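PDB 6L6J: Oxidored_FMN domain-containing protein, which probably acts as an FMN- and iron-sulfur-dependent amine oxidase on 6-hydroxypseudooxynicotine, with ADP bound in a Rossmann-like domain. Local coordinates for residues Ala408-Glu422 and Leu450-Leu464. Residues are numbered along the deposited sequence; the frame is centred on the assembly and turned at random.
Sequences AKRGYQVSIADAGSE and LQTMPNVSMYLDSPL. With ADP (adenosine-5'-diphosphate), chain D.
In the Rossmann-like domain, strand 413-417 pairs in parallel with edge strand 456-459, their axes 9° apart. Five backbone hydrogen bonds alternate between the strands, from Val414 N to Asn455 O (2.8 Å) through to Asp418 N to Tyr459 O.

Asn455 ties the start of this pairing to the end of helix 398-410, where Gly411 closes a Schellman motif. Its ND2 gives one hydrogen to Ala408 O (2.8 Å), lying in the carbonyl plane on a lone pair, and another to Tyr412 O (2.9 Å), tilted 25° from that carbonyl's plane. Its CG sits between backbone N and carbonyl carbon (chi1 50°), which turns the amide back toward the helix end. An alanine here would lose both bonds and is likely to leave the helix-strand turn less firmly held. Ala408 CB packs on Val456 CG2 and Met453 SD.

At the other end, Ala417 CB meets Leu464 CD1 (3.6 Å). Asp418, the acidic residue just beyond the second Rossmann strand, accepts a hydrogen bond from ADP O3' at OD1 (2.5 Å), while OD2 accepts Gly420 N in an Asx turn. Leu464 N donates to adenine N1 and Leu464 O accepts from N6, consistent with backbone recognition of the adenine edge while a carboxylate holds the ribose.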
ATOM      1  N   ALA A 408     -16.945   7.336 -19.507  1.00 39.66           N
ATOM      2  CA  ALA A 408     -17.633   6.197 -20.167  1.00 43.10           C
ATOM      3  C   ALA A 408     -18.709   5.639 -19.228  1.00 44.65           C
ATOM      4  O   ALA A 408     -19.849   5.459 -19.706  1.00 45.68           O
ATOM      5  CB  ALA A 408     -16.658   5.121 -20.579  1.00 45.06           C
ATOM      6  N   LYS A 409     -18.356   5.399 -17.955  1.00 46.16           N
ATOM      7  CA  LYS A 409     -19.225   4.733 -16.940  1.00 45.03           C
ATOM      8  C   LYS A 409     -20.439   5.609 -16.635  1.00 43.23           C
ATOM      9  O   LYS A 409     -21.517   5.049 -16.443  1.00 42.56           O
ATOM     10  CB  LYS A 409     -18.487   4.487 -15.622  1.00 49.12           C
ATOM     11  CG  LYS A 409     -17.410   3.411 -15.658  1.00 52.02           C
ATOM     12  CD  LYS A 409     -17.484   2.443 -14.501  1.00 50.49           C
ATOM     13  CE  LYS A 409     -17.345   3.116 -13.156  1.00 51.22           C
ATOM     14  NZ  LYS A 409     -17.057   2.121 -12.096  1.00 52.75           N
ATOM     15  N   ARG A 410     -20.250   6.929 -16.573  1.00 43.95           N
ATOM     16  CA  ARG A 410     -21.331   7.917 -16.307  1.00 42.97           C
ATOM     17  C   ARG A 410     -22.306   7.928 -17.483  1.00 44.14           C
ATOM     18  O   ARG A 410     -23.478   8.293 -17.255  1.00 49.93           O
ATOM     19  CB  ARG A 410     -20.763   9.321 -16.096  1.00 41.64           C
ATOM     20  CG  ARG A 410     -19.870   9.462 -14.874  1.00 40.86           C
ATOM     21  CD  ARG A 410     -19.430  10.896 -14.675  1.00 40.36           C
ATOM     22  NE  ARG A 410     -20.581  11.736 -14.403  1.00 40.49           N
ATOM     23  CZ  ARG A 410     -20.589  13.061 -14.417  1.00 43.08           C
ATOM     24  NH1 ARG A 410     -19.481  13.737 -14.685  1.00 42.19           N
ATOM     25  NH2 ARG A 410     -21.724  13.699 -14.162  1.00 43.21           N
ATOM     26  N   GLY A 411     -21.815   7.582 -18.677  1.00 45.19           N
ATOM     27  CA  GLY A 411     -22.617   7.325 -19.892  1.00 44.81           C
ATOM     28  C   GLY A 411     -22.291   8.282 -21.037  1.00 48.48           C
ATOM     29  O   GLY A 411     -22.983   8.186 -22.077  1.00 49.62           O
ATOM     30  N   TYR A 412     -21.300   9.176 -20.883  1.00 44.54           N
ATOM     31  CA  TYR A 412     -20.888  10.156 -21.931  1.00 44.29           C
ATOM     32  C   TYR A 412     -20.389   9.413 -23.175  1.00 43.26           C
ATOM     33  O   TYR A 412     -19.980   8.234 -23.062  1.00 43.78           O
ATOM     34  CB  TYR A 412     -19.777  11.100 -21.454  1.00 44.39           C
ATOM     35  CG  TYR A 412     -20.198  12.080 -20.391  1.00 45.90           C
ATOM     36  CD1 TYR A 412     -20.781  13.289 -20.725  1.00 47.16           C
ATOM     37  CD2 TYR A 412     -20.046  11.790 -19.043  1.00 45.05           C
ATOM     38  CE1 TYR A 412     -21.200  14.186 -19.752  1.00 44.67           C
ATOM     39  CE2 TYR A 412     -20.453  12.676 -18.058  1.00 43.23           C
ATOM     40  CZ  TYR A 412     -21.037  13.878 -18.413  1.00 43.50           C
ATOM     41  OH  TYR A 412     -21.438  14.754 -17.445  1.00 40.61           O
ATOM     42  N   GLN A 413     -20.409  10.100 -24.319  1.00 41.95           N
ATOM     43  CA  GLN A 413     -19.745   9.643 -25.573  1.00 45.13           C
ATOM     44  C   GLN A 413     -18.262   9.999 -25.448  1.00 43.27           C
ATOM     45  O   GLN A 413     -17.973  11.189 -25.299  1.00 46.87           O
ATOM     46  CB  GLN A 413     -20.382  10.281 -26.819  1.00 45.54           C
ATOM     47  CG  GLN A 413     -21.896  10.112 -26.909  1.00 43.31           C
ATOM     48  CD  GLN A 413     -22.314   8.664 -26.834  1.00 42.55           C
ATOM     49  OE1 GLN A 413     -21.683   7.787 -27.412  1.00 40.93           O
ATOM     50  NE2 GLN A 413     -23.380   8.402 -26.098  1.00 43.26           N
ATOM     51  N   VAL A 414     -17.368   9.007 -25.469  1.00 40.83           N
ATOM     52  CA  VAL A 414     -15.925   9.187 -25.125  1.00 39.35           C
ATOM     53  C   VAL A 414     -15.050   8.674 -26.265  1.00 38.63           C
ATOM     54  O   VAL A 414     -15.091   7.480 -26.538  1.00 41.99           O
ATOM     55  CB  VAL A 414     -15.568   8.476 -23.804  1.00 39.18           C
ATOM     56  CG1 VAL A 414     -14.066   8.495 -23.537  1.00 36.94           C
ATOM     57  CG2 VAL A 414     -16.351   9.058 -22.629  1.00 37.56           C
ATOM     58  N   SER A 415     -14.248   9.548 -26.865  1.00 40.04           N
ATOM     59  CA  SER A 415     -13.120   9.162 -27.749  1.00 40.76           C
ATOM     60  C   SER A 415     -11.803   9.355 -26.989  1.00 41.86           C
ATOM     61  O   SER A 415     -11.684  10.356 -26.249  1.00 42.16           O
ATOM     62  CB  SER A 415     -13.164   9.928 -29.034  1.00 39.70           C
ATOM     63  OG  SER A 415     -14.233   9.451 -29.831  1.00 41.15           O
ATOM     64  N   ILE A 416     -10.874   8.408 -27.141  1.00 41.19           N
ATOM     65  CA  ILE A 416      -9.488   8.495 -26.591  1.00 43.76           C
ATOM     66  C   ILE A 416      -8.475   8.163 -27.703  1.00 42.16           C
ATOM     67  O   ILE A 416      -8.670   7.155 -28.415  1.00 41.06           O
ATOM     68  CB  ILE A 416      -9.340   7.591 -25.351  1.00 46.47           C
ATOM     69  CG1 ILE A 416      -7.908   7.594 -24.814  1.00 47.17           C
ATOM     70  CG2 ILE A 416      -9.829   6.178 -25.634  1.00 48.90           C
ATOM     71  CD1 ILE A 416      -7.792   7.190 -23.357  1.00 49.61           C
ATOM     72  N   ALA A 417      -7.453   9.010 -27.852  1.00 38.84           N
ATOM     73  CA  ALA A 417      -6.366   8.893 -28.845  1.00 39.77           C
ATOM     74  C   ALA A 417      -5.016   8.769 -28.124  1.00 40.56           C
ATOM     75  O   ALA A 417      -4.846   9.412 -27.073  1.00 44.44           O
ATOM     76  CB  ALA A 417      -6.384  10.096 -29.758  1.00 41.10           C
ATOM     77  N   ASP A 418      -4.094   7.967 -28.669  1.00 39.94           N
ATOM     78  CA  ASP A 418      -2.675   7.888 -28.226  1.00 37.95           C
ATOM     79  C   ASP A 418      -1.787   7.748 -29.459  1.00 40.03           C
ATOM     80  O   ASP A 418      -2.238   7.131 -30.443  1.00 44.77           O
ATOM     81  CB  ASP A 418      -2.429   6.702 -27.288  1.00 36.58           C
ATOM     82  CG  ASP A 418      -1.037   6.722 -26.682  1.00 37.22           C
ATOM     83  OD1 ASP A 418      -0.835   7.530 -25.746  1.00 36.67           O
ATOM     84  OD2 ASP A 418      -0.140   5.974 -27.197  1.00 36.06           O
ATOM     85  N   ALA A 419      -0.564   8.265 -29.392  1.00 40.90           N
ATOM     86  CA  ALA A 419       0.380   8.327 -30.533  1.00 41.92           C
ATOM     87  C   ALA A 419       1.092   6.978 -30.723  1.00 42.92           C
ATOM     88  O   ALA A 419       1.661   6.801 -31.817  1.00 44.33           O
ATOM     89  CB  ALA A 419       1.367   9.457 -30.322  1.00 39.11           C
ATOM     90  N   GLY A 420       1.064   6.087 -29.716  1.00 39.66           N
ATOM     91  CA  GLY A 420       1.820   4.816 -29.705  1.00 38.01           C
ATOM     92  C   GLY A 420       0.975   3.621 -30.142  1.00 39.27           C
ATOM     93  O   GLY A 420      -0.225   3.773 -30.296  1.00 38.78           O
ATOM     94  N   SER A 421       1.585   2.450 -30.320  1.00 40.67           N
ATOM     95  CA  SER A 421       0.913   1.217 -30.813  1.00 39.41           C
ATOM     96  C   SER A 421       0.312   0.426 -29.649  1.00 41.08           C
ATOM     97  O   SER A 421      -0.276  -0.645 -29.927  1.00 45.21           O
ATOM     98  CB  SER A 421       1.848   0.349 -31.619  1.00 37.80           C
ATOM     99  OG  SER A 421       3.201   0.689 -31.380  1.00 37.27           O
ATOM    100  N   GLU A 422       0.444   0.912 -28.408  1.00 38.35           N
ATOM    101  CA  GLU A 422       0.037   0.149 -27.191  1.00 36.53           C
ATOM    102  C   GLU A 422      -0.449   1.116 -26.111  1.00 36.12           C
ATOM    103  O   GLU A 422       0.246   2.136 -25.857  1.00 34.36           O
ATOM    104  CB  GLU A 422       1.215  -0.684 -26.688  1.00 34.58           C
ATOM    105  CG  GLU A 422       0.816  -1.795 -25.739  1.00 33.51           C
ATOM    106  CD  GLU A 422       1.995  -2.475 -25.055  1.00 34.50           C
ATOM    107  OE1 GLU A 422       2.975  -2.814 -25.756  1.00 33.27           O
ATOM    108  OE2 GLU A 422       1.939  -2.663 -23.821  1.00 35.12           O
ATOM    109  N   LEU A 450     -12.838  -0.605 -20.897  1.00 37.28           N
ATOM    110  CA  LEU A 450     -13.161   0.449 -21.906  1.00 40.77           C
ATOM    111  C   LEU A 450     -13.645  -0.179 -23.216  1.00 40.66           C
ATOM    112  O   LEU A 450     -14.676   0.269 -23.732  1.00 45.43           O
ATOM    113  CB  LEU A 450     -11.939   1.347 -22.149  1.00 40.14           C
ATOM    114  CG  LEU A 450     -11.806   2.534 -21.195  1.00 39.38           C
ATOM    115  CD1 LEU A 450     -10.423   3.152 -21.270  1.00 39.87           C
ATOM    116  CD2 LEU A 450     -12.857   3.592 -21.475  1.00 38.92           C
ATOM    117  N   GLN A 451     -12.945  -1.195 -23.713  1.00 42.93           N
ATOM    118  CA  GLN A 451     -13.078  -1.695 -25.114  1.00 45.01           C
ATOM    119  C   GLN A 451     -14.370  -2.503 -25.318  1.00 43.56           C
ATOM    120  O   GLN A 451     -14.627  -2.857 -26.484  1.00 41.05           O
ATOM    121  CB  GLN A 451     -11.831  -2.501 -25.495  1.00 44.81           C
ATOM    122  CG  GLN A 451     -11.661  -3.791 -24.703  1.00 43.97           C
ATOM    123  CD  GLN A 451     -10.309  -4.414 -24.932  1.00 42.26           C
ATOM    124  OE1 GLN A 451      -9.479  -3.880 -25.675  1.00 43.02           O
ATOM    125  NE2 GLN A 451     -10.085  -5.544 -24.280  1.00 39.02           N
ATOM    126  N   THR A 452     -15.146  -2.758 -24.249  1.00 46.88           N
ATOM    127  CA  THR A 452     -16.442  -3.501 -24.256  1.00 48.63           C
ATOM    128  C   THR A 452     -17.625  -2.535 -24.058  1.00 53.24           C
ATOM    129  O   THR A 452     -18.754  -3.012 -23.741  1.00 51.44           O
ATOM    130  CB  THR A 452     -16.455  -4.595 -23.178  1.00 46.80           C
ATOM    131  OG1 THR A 452     -16.244  -3.973 -21.912  1.00 41.37           O
ATOM    132  CG2 THR A 452     -15.412  -5.666 -23.415  1.00 47.22           C
ATOM    133  N   MET A 453     -17.391  -1.229 -24.231  1.00 54.87           N
ATOM    134  CA  MET A 453     -18.407  -0.158 -24.013  1.00 52.61           C
ATOM    135  C   MET A 453     -18.671   0.529 -25.345  1.00 50.87           C
ATOM    136  O   MET A 453     -17.745   1.056 -25.957  1.00 50.89           O
ATOM    137  CB  MET A 453     -17.916   0.884 -23.005  1.00 51.69           C
ATOM    138  CG  MET A 453     -17.493   0.287 -21.682  1.00 51.55           C
ATOM    139  SD  MET A 453     -17.001   1.525 -20.466  1.00 50.59           S
ATOM    140  CE  MET A 453     -17.618   0.767 -18.964  1.00 51.96           C
ATOM    141  N   PRO A 454     -19.935   0.571 -25.814  1.00 51.14           N
ATOM    142  CA  PRO A 454     -20.237   1.062 -27.159  1.00 50.96           C
ATOM    143  C   PRO A 454     -20.077   2.584 -27.266  1.00 46.20           C
ATOM    144  O   PRO A 454     -19.892   3.071 -28.355  1.00 45.31           O
ATOM    145  CB  PRO A 454     -21.694   0.630 -27.375  1.00 54.42           C
ATOM    146  CG  PRO A 454     -22.285   0.610 -25.966  1.00 56.05           C
ATOM    147  CD  PRO A 454     -21.143   0.192 -25.062  1.00 54.62           C
ATOM    148  N   ASN A 455     -20.119   3.284 -26.129  1.00 44.25           N
ATOM    149  CA  ASN A 455     -19.973   4.764 -26.056  1.00 42.05           C
ATOM    150  C   ASN A 455     -18.496   5.188 -26.075  1.00 42.28           C
ATOM    151  O   ASN A 455     -18.272   6.396 -26.096  1.00 46.62           O
ATOM    152  CB  ASN A 455     -20.700   5.358 -24.846  1.00 42.77           C
ATOM    153  CG  ASN A 455     -20.397   4.689 -23.524  1.00 40.02           C
ATOM    154  OD1 ASN A 455     -20.201   3.482 -23.472  1.00 38.75           O
ATOM    155  ND2 ASN A 455     -20.414   5.464 -22.448  1.00 41.46           N
ATOM    156  N   VAL A 456     -17.541   4.250 -26.095  1.00 41.36           N
ATOM    157  CA  VAL A 456     -16.074   4.531 -26.149  1.00 41.19           C
ATOM    158  C   VAL A 456     -15.514   4.154 -27.532  1.00 43.87           C
ATOM    159  O   VAL A 456     -15.806   3.040 -28.013  1.00 41.69           O
ATOM    160  CB  VAL A 456     -15.296   3.798 -25.036  1.00 40.76           C
ATOM    161  CG1 VAL A 456     -13.786   3.936 -25.206  1.00 36.93           C
ATOM    162  CG2 VAL A 456     -15.716   4.274 -23.650  1.00 42.41           C
ATOM    163  N   SER A 457     -14.702   5.046 -28.113  1.00 43.56           N
ATOM    164  CA  SER A 457     -13.871   4.825 -29.322  1.00 43.95           C
ATOM    165  C   SER A 457     -12.399   4.956 -28.929  1.00 42.96           C
ATOM    166  O   SER A 457     -12.039   5.969 -28.289  1.00 50.62           O
ATOM    167  CB  SER A 457     -14.244   5.786 -30.424  1.00 44.57           C
ATOM    168  OG  SER A 457     -15.648   5.737 -30.647  1.00 44.66           O
ATOM    169  N   MET A 458     -11.591   3.961 -29.282  1.00 39.62           N
ATOM    170  CA  MET A 458     -10.164   3.868 -28.889  1.00 39.45           C
ATOM    171  C   MET A 458      -9.301   3.916 -30.154  1.00 38.10           C
ATOM    172  O   MET A 458      -9.441   3.016 -30.972  1.00 38.57           O
ATOM    173  CB  MET A 458      -9.933   2.575 -28.099  1.00 40.12           C
ATOM    174  CG  MET A 458     -10.912   2.425 -26.938  1.00 39.26           C
ATOM    175  SD  MET A 458     -10.462   1.137 -25.750  1.00 40.21           S
ATOM    176  CE  MET A 458      -9.007   1.839 -24.983  1.00 42.39           C
ATOM    177  N   TYR A 459      -8.473   4.957 -30.317  1.00 40.73           N
ATOM    178  CA  TYR A 459      -7.590   5.162 -31.499  1.00 44.12           C
ATOM    179  C   TYR A 459      -6.123   5.074 -31.063  1.00 44.98           C
ATOM    180  O   TYR A 459      -5.678   5.946 -30.294  1.00 48.99           O
ATOM    181  CB  TYR A 459      -7.893   6.502 -32.175  1.00 45.76           C
ATOM    182  CG  TYR A 459      -9.341   6.697 -32.554  1.00 46.06           C
ATOM    183  CD1 TYR A 459      -9.946   5.897 -33.510  1.00 51.06           C
ATOM    184  CD2 TYR A 459     -10.107   7.674 -31.948  1.00 47.15           C
ATOM    185  CE1 TYR A 459     -11.276   6.071 -33.866  1.00 50.53           C
ATOM    186  CE2 TYR A 459     -11.436   7.861 -32.287  1.00 52.57           C
ATOM    187  CZ  TYR A 459     -12.020   7.057 -33.248  1.00 51.10           C
ATOM    188  OH  TYR A 459     -13.326   7.239 -33.559  1.00 54.16           O
ATOM    189  N   LEU A 460      -5.388   4.090 -31.582  1.00 42.01           N
ATOM    190  CA  LEU A 460      -4.054   3.708 -31.056  1.00 42.68           C
ATOM    191  C   LEU A 460      -2.903   4.143 -31.962  1.00 43.77           C
ATOM    192  O   LEU A 460      -1.766   3.753 -31.646  1.00 52.96           O
ATOM    193  CB  LEU A 460      -3.996   2.190 -30.853  1.00 42.26           C
ATOM    194  CG  LEU A 460      -4.005   1.715 -29.404  1.00 41.61           C
ATOM    195  CD1 LEU A 460      -3.895   0.194 -29.347  1.00 41.89           C
ATOM    196  CD2 LEU A 460      -2.897   2.376 -28.595  1.00 39.95           C
ATOM    197  N   ASP A 461      -3.104   4.882 -33.044  1.00 41.27           N
ATOM    198  CA  ASP A 461      -1.905   5.267 -33.840  1.00 42.58           C
ATOM    199  C   ASP A 461      -2.107   6.695 -34.306  1.00 45.59           C
ATOM    200  O   ASP A 461      -1.797   6.981 -35.462  1.00 49.15           O
ATOM    201  CB  ASP A 461      -1.602   4.242 -34.934  1.00 43.92           C
ATOM    202  CG  ASP A 461      -0.724   3.105 -34.433  1.00 46.46           C
ATOM    203  OD1 ASP A 461       0.383   3.402 -33.904  1.00 50.59           O
ATOM    204  OD2 ASP A 461      -1.161   1.938 -34.530  1.00 44.12           O
ATOM    205  N   SER A 462      -2.518   7.548 -33.368  1.00 45.93           N
ATOM    206  CA  SER A 462      -3.142   8.863 -33.623  1.00 45.65           C
ATOM    207  C   SER A 462      -2.433   9.959 -32.833  1.00 44.30           C
ATOM    208  O   SER A 462      -2.922  10.409 -31.801  1.00 44.19           O
ATOM    209  CB  SER A 462      -4.610   8.760 -33.326  1.00 48.91           C
ATOM    210  OG  SER A 462      -5.133   7.548 -33.869  1.00 45.53           O
ATOM    211  N   PRO A 463      -1.254  10.428 -33.304  1.00 45.12           N
ATOM    212  CA  PRO A 463      -0.669  11.670 -32.810  1.00 48.21           C
ATOM    213  C   PRO A 463      -1.542  12.824 -33.321  1.00 48.42           C
ATOM    214  O   PRO A 463      -1.848  12.825 -34.495  1.00 51.55           O
ATOM    215  CB  PRO A 463       0.762  11.685 -33.385  1.00 46.04           C
ATOM    216  CG  PRO A 463       0.684  10.808 -34.612  1.00 45.32           C
ATOM    217  CD  PRO A 463      -0.414   9.796 -34.334  1.00 47.69           C
ATOM    218  N   LEU A 464      -1.958  13.720 -32.428  1.00 48.04           N
ATOM    219  CA  LEU A 464      -2.910  14.823 -32.730  1.00 50.44           C
ATOM    220  C   LEU A 464      -2.191  16.177 -32.621  1.00 50.96           C
ATOM    221  O   LEU A 464      -1.607  16.460 -31.552  1.00 49.99           O
ATOM    222  CB  LEU A 464      -4.100  14.753 -31.765  1.00 50.59           C
ATOM    223  CG  LEU A 464      -4.919  13.463 -31.800  1.00 54.05           C
ATOM    224  CD1 LEU A 464      -6.034  13.496 -30.759  1.00 54.27           C
ATOM    225  CD2 LEU A 464      -5.502  13.206 -33.182  1.00 54.00           C
TER
HETATM  226  PB  ADP D 703       0.157  10.210 -17.421  1.00 31.73           P
HETATM  227  O1B ADP D 703      -1.011   9.418 -17.961  1.00 30.66           O
HETATM  228  O2B ADP D 703       0.777   9.602 -16.163  1.00 29.63           O
HETATM  229  O3B ADP D 703      -0.164  11.676 -17.269  1.00 34.39           O
HETATM  230  PA  ADP D 703       1.768   9.164 -19.634  1.00 30.59           P
HETATM  231  O1A ADP D 703       1.519   7.805 -19.073  1.00 29.62           O
HETATM  232  O2A ADP D 703       3.153   9.544 -20.003  1.00 29.48           O
HETATM  233  O3A ADP D 703       1.297  10.223 -18.547  1.00 31.62           O
HETATM  234  O5' ADP D 703       0.744   9.440 -20.851  1.00 31.25           O
HETATM  235  C5' ADP D 703       1.095  10.263 -21.988  1.00 30.95           C
HETATM  236  C4' ADP D 703       0.697   9.558 -23.261  1.00 32.04           C
HETATM  237  O4' ADP D 703       0.157  10.542 -24.184  1.00 32.12           O
HETATM  238  C3' ADP D 703       1.846   8.875 -24.024  1.00 34.70           C
HETATM  239  O3' ADP D 703       1.442   7.693 -24.705  1.00 30.89           O
HETATM  240  C2' ADP D 703       2.236   9.974 -25.019  1.00 36.46           C
HETATM  241  O2' ADP D 703       3.027   9.556 -26.113  1.00 35.78           O
HETATM  242  C1' ADP D 703       0.832  10.418 -25.415  1.00 36.10           C
HETATM  243  N9  ADP D 703       0.780  11.670 -26.169  1.00 37.54           N
HETATM  244  C8  ADP D 703       1.557  12.795 -26.006  1.00 36.13           C
HETATM  245  N7  ADP D 703       1.278  13.744 -26.863  1.00 37.43           N
HETATM  246  C5  ADP D 703       0.267  13.206 -27.659  1.00 39.11           C
HETATM  247  C6  ADP D 703      -0.466  13.713 -28.757  1.00 38.91           C
HETATM  248  N6  ADP D 703      -0.303  14.929 -29.259  1.00 36.06           N
HETATM  249  N1  ADP D 703      -1.411  12.913 -29.313  1.00 40.13           N
HETATM  250  C2  ADP D 703      -1.592  11.693 -28.797  1.00 38.08           C
HETATM  251  N3  ADP D 703      -0.972  11.118 -27.771  1.00 36.26           N
HETATM  252  C4  ADP D 703      -0.046  11.930 -27.237  1.00 35.85           C